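Local coordinates for RimK domain protein ATP-grasp (Sphaerobacter thermophilus, PDB 5I47) that probably binds ATP and a metal ion as an ATP-grasp ligase of the RimK/LysX type, its exact substrate not being established, at residues V7-D12 with L20-F25; E116-A121 with R165-Q170. All coordinates share one frame; numbering follows the deposited sequence.

In the fold
Both contacts lay a helix on one face of a sheet through apolar side chains, and both are buried, yet they share no element. Contact 1 belongs to the N-terminal LysX-type preATP-grasp domain, where strand 6-10 runs parallel to its neighbours and the 20-25 part of helix 16-27 returns nearly antiparallel to it. Contact 2 lies in the RimK-like ATP-grasp region, where residues 116-121 of helix 115-125 run nearly parallel to residues 167-170 of an antiparallel sheet. Their centres are about 40 Å apart, on opposite sides of the chain's centre. An aromatic ring takes part in contact 1; contact 2 is wholly aliphatic, and its surroundings include a second subunit, which contact 1 does not touch.

Contact 1: residues V7-D12 with L20-F25; sequences VALLAD and LLIEAF
Val7 sets both its methyls against the Phe25 ring, the two side chains crossing at about a right angle. Val7 CG1, anti to the backbone N (chi1 165°), sits over one face as a CH-pi contact, 3.9 Å from the Phe25 ring centroid and 20° off the normal. Val7 CG2 meets the ring at Phe25 CE1, 3.7 Å away. Two residues on, Leu9 points the same way and divides its branches: Leu9 CD1 packs on Ile22 CG1 at 3.8 Å, while Leu9 CD2 comes obliquely to Phe25 CE2 at 4.4 Å. Strand 6-10 and helix 16-27 are the first two elements of a beta-alpha-beta unit that strand 31-35 completes; the axes of strand 7-10 and helix 20-25 approach to 10.7 Å and run nearly antiparallel, at 169°. Val275 and Leu276 also touch Phe25, so the ring joins the strand and helix to the C-terminal end of the chain. An alanine in place of Phe25 would probably open a gap beside Val7 and deprive Leu9 CD2 of its aromatic neighbour. With no hydrogen bond between the segments, the helix is held to this sheet face by fit and apolar burial, to which the CH-pi contact adds at most a weak orientational preference.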
ATOM      1  N   VAL B   7     -23.904 -15.377  -2.162  1.00 53.77           N
ATOM      2  CA  VAL B   7     -22.934 -14.411  -2.665  1.00 49.42           C
ATOM      3  C   VAL B   7     -22.863 -13.248  -1.685  1.00 50.02           C
ATOM      4  O   VAL B   7     -23.899 -12.708  -1.281  1.00 52.95           O
ATOM      5  CB  VAL B   7     -23.307 -13.913  -4.075  1.00 46.52           C
ATOM      6  CG1 VAL B   7     -22.522 -12.662  -4.428  1.00 47.45           C
ATOM      7  CG2 VAL B   7     -23.059 -15.005  -5.105  1.00 43.10           C
ATOM      8  N   ALA B   8     -21.645 -12.862  -1.306  1.00 44.20           N
ATOM      9  CA  ALA B   8     -21.435 -11.786  -0.344  1.00 39.57           C
ATOM     10  C   ALA B   8     -21.328 -10.444  -1.060  1.00 43.88           C
ATOM     11  O   ALA B   8     -20.568 -10.308  -2.025  1.00 44.43           O
ATOM     12  CB  ALA B   8     -20.176 -12.043   0.482  1.00 34.02           C
ATOM     13  N   LEU B   9     -22.090  -9.458  -0.581  1.00 40.76           N
ATOM     14  CA  LEU B   9     -22.041  -8.081  -1.078  1.00 33.98           C
ATOM     15  C   LEU B   9     -21.315  -7.246  -0.024  1.00 32.15           C
ATOM     16  O   LEU B   9     -21.919  -6.766   0.936  1.00 33.23           O
ATOM     17  CB  LEU B   9     -23.441  -7.525  -1.354  1.00 33.37           C
ATOM     18  CG  LEU B   9     -24.342  -8.151  -2.421  1.00 33.19           C
ATOM     19  CD1 LEU B   9     -25.669  -7.393  -2.482  1.00 30.72           C
ATOM     20  CD2 LEU B   9     -23.666  -8.169  -3.787  1.00 26.29           C
ATOM     21  N   LEU B  10     -20.007  -7.079  -0.212  1.00 36.48           N
ATOM     22  CA  LEU B  10     -19.177  -6.333   0.725  1.00 32.39           C
ATOM     23  C   LEU B  10     -19.550  -4.859   0.696  1.00 32.28           C
ATOM     24  O   LEU B  10     -19.043  -4.094  -0.132  1.00 34.23           O
ATOM     25  CB  LEU B  10     -17.694  -6.520   0.398  1.00 31.46           C
ATOM     26  CG  LEU B  10     -17.192  -7.962   0.431  1.00 34.84           C
ATOM     27  CD1 LEU B  10     -15.717  -8.042   0.051  1.00 34.82           C
ATOM     28  CD2 LEU B  10     -17.429  -8.554   1.808  1.00 34.66           C
ATOM     29  N   ALA B  11     -20.445  -4.456   1.591  1.00 33.24           N
ATOM     30  CA  ALA B  11     -20.929  -3.087   1.631  1.00 32.81           C
ATOM     31  C   ALA B  11     -21.378  -2.788   3.050  1.00 39.47           C
ATOM     32  O   ALA B  11     -21.504  -3.685   3.886  1.00 44.14           O
ATOM     33  CB  ALA B  11     -22.069  -2.863   0.630  1.00 33.06           C
ATOM     34  N   ASP B  12     -21.617  -1.511   3.321  1.00 43.84           N
ATOM     35  CA  ASP B  12     -22.052  -1.116   4.649  1.00 48.00           C
ATOM     36  C   ASP B  12     -23.564  -1.012   4.769  1.00 50.48           C
ATOM     37  O   ASP B  12     -24.092  -1.146   5.878  1.00 53.64           O
ATOM     38  CB  ASP B  12     -21.398   0.210   5.039  1.00 53.88           C
ATOM     39  CG  ASP B  12     -19.886   0.109   5.097  1.00 58.25           C
ATOM     40  OD1 ASP B  12     -19.203   1.026   4.592  1.00 59.05           O
ATOM     41  OD2 ASP B  12     -19.378  -0.897   5.643  1.00 61.05           O
ATOM     42  N   LEU B  20     -30.635  -4.069  -6.868  1.00 49.70           N
ATOM     43  CA  LEU B  20     -30.628  -4.559  -8.244  1.00 49.62           C
ATOM     44  C   LEU B  20     -29.778  -5.815  -8.373  1.00 52.53           C
ATOM     45  O   LEU B  20     -30.151  -6.761  -9.079  1.00 54.52           O
ATOM     46  CB  LEU B  20     -30.109  -3.478  -9.192  1.00 46.73           C
ATOM     47  CG  LEU B  20     -30.955  -2.222  -9.372  1.00 47.46           C
ATOM     48  CD1 LEU B  20     -30.261  -1.242 -10.309  1.00 46.83           C
ATOM     49  CD2 LEU B  20     -32.330  -2.592  -9.897  1.00 47.97           C
ATOM     50  N   LEU B  21     -28.626  -5.840  -7.697  1.00 47.54           N
ATOM     51  CA  LEU B  21     -27.778  -7.025  -7.725  1.00 46.52           C
ATOM     52  C   LEU B  21     -28.424  -8.195  -6.996  1.00 46.57           C
ATOM     53  O   LEU B  21     -28.252  -9.348  -7.408  1.00 46.53           O
ATOM     54  CB  LEU B  21     -26.411  -6.699  -7.123  1.00 45.55           C
ATOM     55  CG  LEU B  21     -25.498  -5.870  -8.030  1.00 44.71           C
ATOM     56  CD1 LEU B  21     -24.529  -5.036  -7.211  1.00 45.34           C
ATOM     57  CD2 LEU B  21     -24.745  -6.774  -8.993  1.00 41.04           C
ATOM     58  N   ILE B  22     -29.171  -7.927  -5.923  1.00 48.32           N
ATOM     59  CA  ILE B  22     -29.861  -9.012  -5.236  1.00 51.53           C
ATOM     60  C   ILE B  22     -30.917  -9.631  -6.142  1.00 56.59           C
ATOM     61  O   ILE B  22     -31.142 -10.847  -6.103  1.00 58.49           O
ATOM     62  CB  ILE B  22     -30.457  -8.512  -3.906  1.00 52.74           C
ATOM     63  CG1 ILE B  22     -29.329  -8.105  -2.953  1.00 46.32           C
ATOM     64  CG2 ILE B  22     -31.339  -9.580  -3.269  1.00 55.39           C
ATOM     65  CD1 ILE B  22     -29.747  -8.009  -1.508  1.00 46.46           C
ATOM     66  N   GLU B  23     -31.561  -8.823  -6.989  1.00 57.61           N
ATOM     67  CA  GLU B  23     -32.484  -9.377  -7.976  1.00 58.87           C
ATOM     68  C   GLU B  23     -31.741 -10.225  -8.998  1.00 52.64           C
ATOM     69  O   GLU B  23     -32.131 -11.366  -9.275  1.00 50.61           O
ATOM     70  CB  GLU B  23     -33.252  -8.254  -8.676  1.00 66.28           C
ATOM     71  CG  GLU B  23     -34.160  -7.442  -7.768  1.00 74.77           C
ATOM     72  CD  GLU B  23     -34.917  -6.356  -8.518  1.00 78.53           C
ATOM     73  OE1 GLU B  23     -35.181  -6.535  -9.729  1.00 78.33           O
ATOM     74  OE2 GLU B  23     -35.243  -5.321  -7.896  1.00 78.52           O
ATOM     75  N   ALA B  24     -30.658  -9.685  -9.563  1.00 48.81           N
ATOM     76  CA  ALA B  24     -29.938 -10.392 -10.616  1.00 46.17           C
ATOM     77  C   ALA B  24     -29.320 -11.685 -10.099  1.00 51.96           C
ATOM     78  O   ALA B  24     -29.300 -12.697 -10.809  1.00 56.25           O
ATOM     79  CB  ALA B  24     -28.869  -9.481 -11.219  1.00 43.21           C
ATOM     80  N   PHE B  25     -28.811 -11.675  -8.863  1.00 55.45           N
ATOM     81  CA  PHE B  25     -28.276 -12.902  -8.279  1.00 54.60           C
ATOM     82  C   PHE B  25     -29.390 -13.887  -7.946  1.00 55.34           C
ATOM     83  O   PHE B  25     -29.224 -15.101  -8.113  1.00 53.19           O
ATOM     84  CB  PHE B  25     -27.451 -12.588  -7.028  1.00 53.75           C
ATOM     85  CG  PHE B  25     -26.028 -12.198  -7.317  1.00 53.01           C
ATOM     86  CD1 PHE B  25     -25.110 -13.145  -7.737  1.00 49.32           C
ATOM     87  CD2 PHE B  25     -25.604 -10.888  -7.152  1.00 55.69           C
ATOM     88  CE1 PHE B  25     -23.801 -12.792  -8.002  1.00 47.88           C
ATOM     89  CE2 PHE B  25     -24.295 -10.529  -7.417  1.00 55.01           C
ATOM     90  CZ  PHE B  25     -23.393 -11.482  -7.841  1.00 49.35           C
TER

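Contact 2: residues E116-A121 with R165-Q170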
ATOM      1  N   GLU B 116       9.747  20.316  -1.203  1.00 38.97           N
ATOM      2  CA  GLU B 116      10.567  20.932  -2.242  1.00 38.66           C
ATOM      3  C   GLU B 116      10.321  20.278  -3.596  1.00 42.00           C
ATOM      4  O   GLU B 116      10.164  20.971  -4.611  1.00 43.40           O
ATOM      5  CB  GLU B 116      12.042  20.843  -1.853  1.00 40.12           C
ATOM      6  CG  GLU B 116      13.002  21.463  -2.846  1.00 44.86           C
ATOM      7  CD  GLU B 116      14.394  21.615  -2.268  1.00 53.68           C
ATOM      8  OE1 GLU B 116      14.513  21.685  -1.025  1.00 55.43           O
ATOM      9  OE2 GLU B 116      15.367  21.655  -3.051  1.00 58.57           O
ATOM     10  N   ALA B 117      10.271  18.942  -3.628  1.00 36.49           N
ATOM     11  CA  ALA B 117       9.999  18.231  -4.874  1.00 31.88           C
ATOM     12  C   ALA B 117       8.644  18.616  -5.454  1.00 31.48           C
ATOM     13  O   ALA B 117       8.492  18.709  -6.679  1.00 31.88           O
ATOM     14  CB  ALA B 117      10.064  16.727  -4.640  1.00 24.77           C
ATOM     15  N   ILE B 118       7.644  18.829  -4.593  1.00 28.78           N
ATOM     16  CA  ILE B 118       6.318  19.219  -5.071  1.00 27.78           C
ATOM     17  C   ILE B 118       6.400  20.530  -5.839  1.00 25.75           C
ATOM     18  O   ILE B 118       5.864  20.654  -6.947  1.00 33.07           O
ATOM     19  CB  ILE B 118       5.326  19.315  -3.899  1.00 27.71           C
ATOM     20  CG1 ILE B 118       4.988  17.919  -3.373  1.00 26.70           C
ATOM     21  CG2 ILE B 118       4.060  20.059  -4.323  1.00 26.05           C
ATOM     22  CD1 ILE B 118       4.072  17.931  -2.170  1.00 27.71           C
ATOM     23  N   PHE B 119       7.085  21.523  -5.271  1.00 26.96           N
ATOM     24  CA  PHE B 119       7.236  22.791  -5.976  1.00 33.72           C
ATOM     25  C   PHE B 119       8.177  22.657  -7.168  1.00 35.29           C
ATOM     26  O   PHE B 119       8.028  23.387  -8.157  1.00 39.03           O
ATOM     27  CB  PHE B 119       7.716  23.877  -5.012  1.00 35.03           C
ATOM     28  CG  PHE B 119       6.707  24.231  -3.952  1.00 36.01           C
ATOM     29  CD1 PHE B 119       5.495  24.805  -4.298  1.00 36.17           C
ATOM     30  CD2 PHE B 119       6.969  23.990  -2.614  1.00 37.53           C
ATOM     31  CE1 PHE B 119       4.559  25.133  -3.328  1.00 36.81           C
ATOM     32  CE2 PHE B 119       6.038  24.314  -1.639  1.00 38.96           C
ATOM     33  CZ  PHE B 119       4.830  24.889  -2.000  1.00 37.98           C
ATOM     34  N   ALA B 120       9.134  21.730  -7.107  1.00 34.12           N
ATOM     35  CA  ALA B 120       9.986  21.479  -8.263  1.00 39.12           C
ATOM     36  C   ALA B 120       9.180  20.928  -9.433  1.00 44.47           C
ATOM     37  O   ALA B 120       9.384  21.335 -10.583  1.00 48.11           O
ATOM     38  CB  ALA B 120      11.114  20.517  -7.888  1.00 40.55           C
ATOM     39  N   ALA B 121       8.255  20.004  -9.159  1.00 44.05           N
ATOM     40  CA  ALA B 121       7.405  19.464 -10.214  1.00 38.63           C
ATOM     41  C   ALA B 121       6.398  20.495 -10.708  1.00 41.01           C
ATOM     42  O   ALA B 121       6.068  20.517 -11.899  1.00 40.83           O
ATOM     43  CB  ALA B 121       6.682  18.217  -9.716  1.00 32.26           C
ATOM     44  N   ARG B 165       4.096  11.956   3.263  1.00 76.02           N
ATOM     45  CA  ARG B 165       4.692  13.055   2.510  1.00 65.31           C
ATOM     46  C   ARG B 165       4.535  12.885   1.003  1.00 58.12           C
ATOM     47  O   ARG B 165       4.287  13.865   0.291  1.00 62.73           O
ATOM     48  CB  ARG B 165       6.170  13.189   2.881  1.00 64.47           C
ATOM     49  N   ALA B 166       4.678  11.662   0.495  1.00 45.38           N
ATOM     50  CA  ALA B 166       4.728  11.450  -0.947  1.00 31.03           C
ATOM     51  C   ALA B 166       3.369  11.704  -1.595  1.00 30.29           C
ATOM     52  O   ALA B 166       2.356  11.133  -1.179  1.00 31.35           O
ATOM     53  CB  ALA B 166       5.194  10.029  -1.253  1.00 25.70           C
ATOM     54  N   VAL B 167       3.348  12.565  -2.616  1.00 27.55           N
ATOM     55  CA  VAL B 167       2.153  12.820  -3.413  1.00 28.12           C
ATOM     56  C   VAL B 167       2.533  12.814  -4.888  1.00 28.11           C
ATOM     57  O   VAL B 167       3.706  12.890  -5.256  1.00 28.15           O
ATOM     58  CB  VAL B 167       1.459  14.157  -3.061  1.00 33.96           C
ATOM     59  CG1 VAL B 167       1.350  14.353  -1.553  1.00 37.10           C
ATOM     60  CG2 VAL B 167       2.174  15.323  -3.721  1.00 32.45           C
ATOM     61  N   LEU B 168       1.507  12.730  -5.733  1.00 34.65           N
ATOM     62  CA  LEU B 168       1.642  12.864  -7.178  1.00 31.22           C
ATOM     63  C   LEU B 168       1.277  14.287  -7.581  1.00 31.94           C
ATOM     64  O   LEU B 168       0.201  14.781  -7.224  1.00 31.33           O
ATOM     65  CB  LEU B 168       0.734  11.877  -7.915  1.00 28.40           C
ATOM     66  CG  LEU B 168       0.939  10.372  -7.732  1.00 27.04           C
ATOM     67  CD1 LEU B 168      -0.142   9.614  -8.477  1.00 26.03           C
ATOM     68  CD2 LEU B 168       2.315   9.949  -8.214  1.00 25.20           C
ATOM     69  N   VAL B 169       2.170  14.941  -8.314  1.00 31.00           N
ATOM     70  CA  VAL B 169       1.899  16.243  -8.911  1.00 32.68           C
ATOM     71  C   VAL B 169       1.559  15.988 -10.373  1.00 36.15           C
ATOM     72  O   VAL B 169       2.438  15.656 -11.176  1.00 37.39           O
ATOM     73  CB  VAL B 169       3.089  17.201  -8.759  1.00 31.97           C
ATOM     74  CG1 VAL B 169       2.792  18.525  -9.439  1.00 31.36           C
ATOM     75  CG2 VAL B 169       3.401  17.423  -7.286  1.00 32.00           C
ATOM     76  N   GLN B 170       0.280  16.117 -10.718  1.00 34.65           N
ATOM     77  CA  GLN B 170      -0.224  15.716 -12.025  1.00 38.24           C
ATOM     78  C   GLN B 170      -0.817  16.916 -12.745  1.00 42.14           C
ATOM     79  O   GLN B 170      -1.564  17.698 -12.147  1.00 40.93           O
ATOM     80  CB  GLN B 170      -1.276  14.611 -11.890  1.00 34.90           C
ATOM     81  CG  GLN B 170      -1.701  13.998 -13.212  1.00 33.87           C
ATOM     82  CD  GLN B 170      -2.662  12.840 -13.037  1.00 32.95           C
ATOM     83  OE1 GLN B 170      -3.816  13.029 -12.656  1.00 32.19           O
ATOM     84  NE2 GLN B 170      -2.185  11.628 -13.306  1.00 34.43           N
TER
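In the ATP-grasp region, helix 115-125 covers one face of an antiparallel sheet, and here it meets strand 167-171 through Ile118 and Ala121. Ile118 reaches the strand with both its branches. The longer one, with CG1 anti to the carbonyl carbon (chi1 -71°) and CD1 extended beyond it, crosses Val167 at about a right angle and brings Ile118 CD1 to 3.6 Å from Val167 CG2. That valine methyl lies between its own backbone N and carbonyl carbon. The shorter branch of Ile118 turns to Val169, whose CB does point at the helix, Ile118 CG2 lying 4.0 Å from Val169 CG2. Three residues on, nearly one turn, Ala121 faces Val169 directly, and Ala121 CB rests 3.9 Å from both CB and CG1 of Val169. The small side chain goes with a close backbone approach, the CA atoms of Ala121 and Val169 being 6.5 Å apart. Helix 116-121 and strand 167-170 run nearly parallel, at 13°, their axes approaching to 8.8 Å. Strand 167-171 lies between strands 109-112 and 129-133, and the same apolar layer takes in Cys112 and Leu131, both against Val169. Gln170, on the other face of the strand, hydrogen-bonds Lys132 and Thr109 through its amide. Lys39 and Leu40 of the second subunit pack on Glu116 and Ala117 respectively.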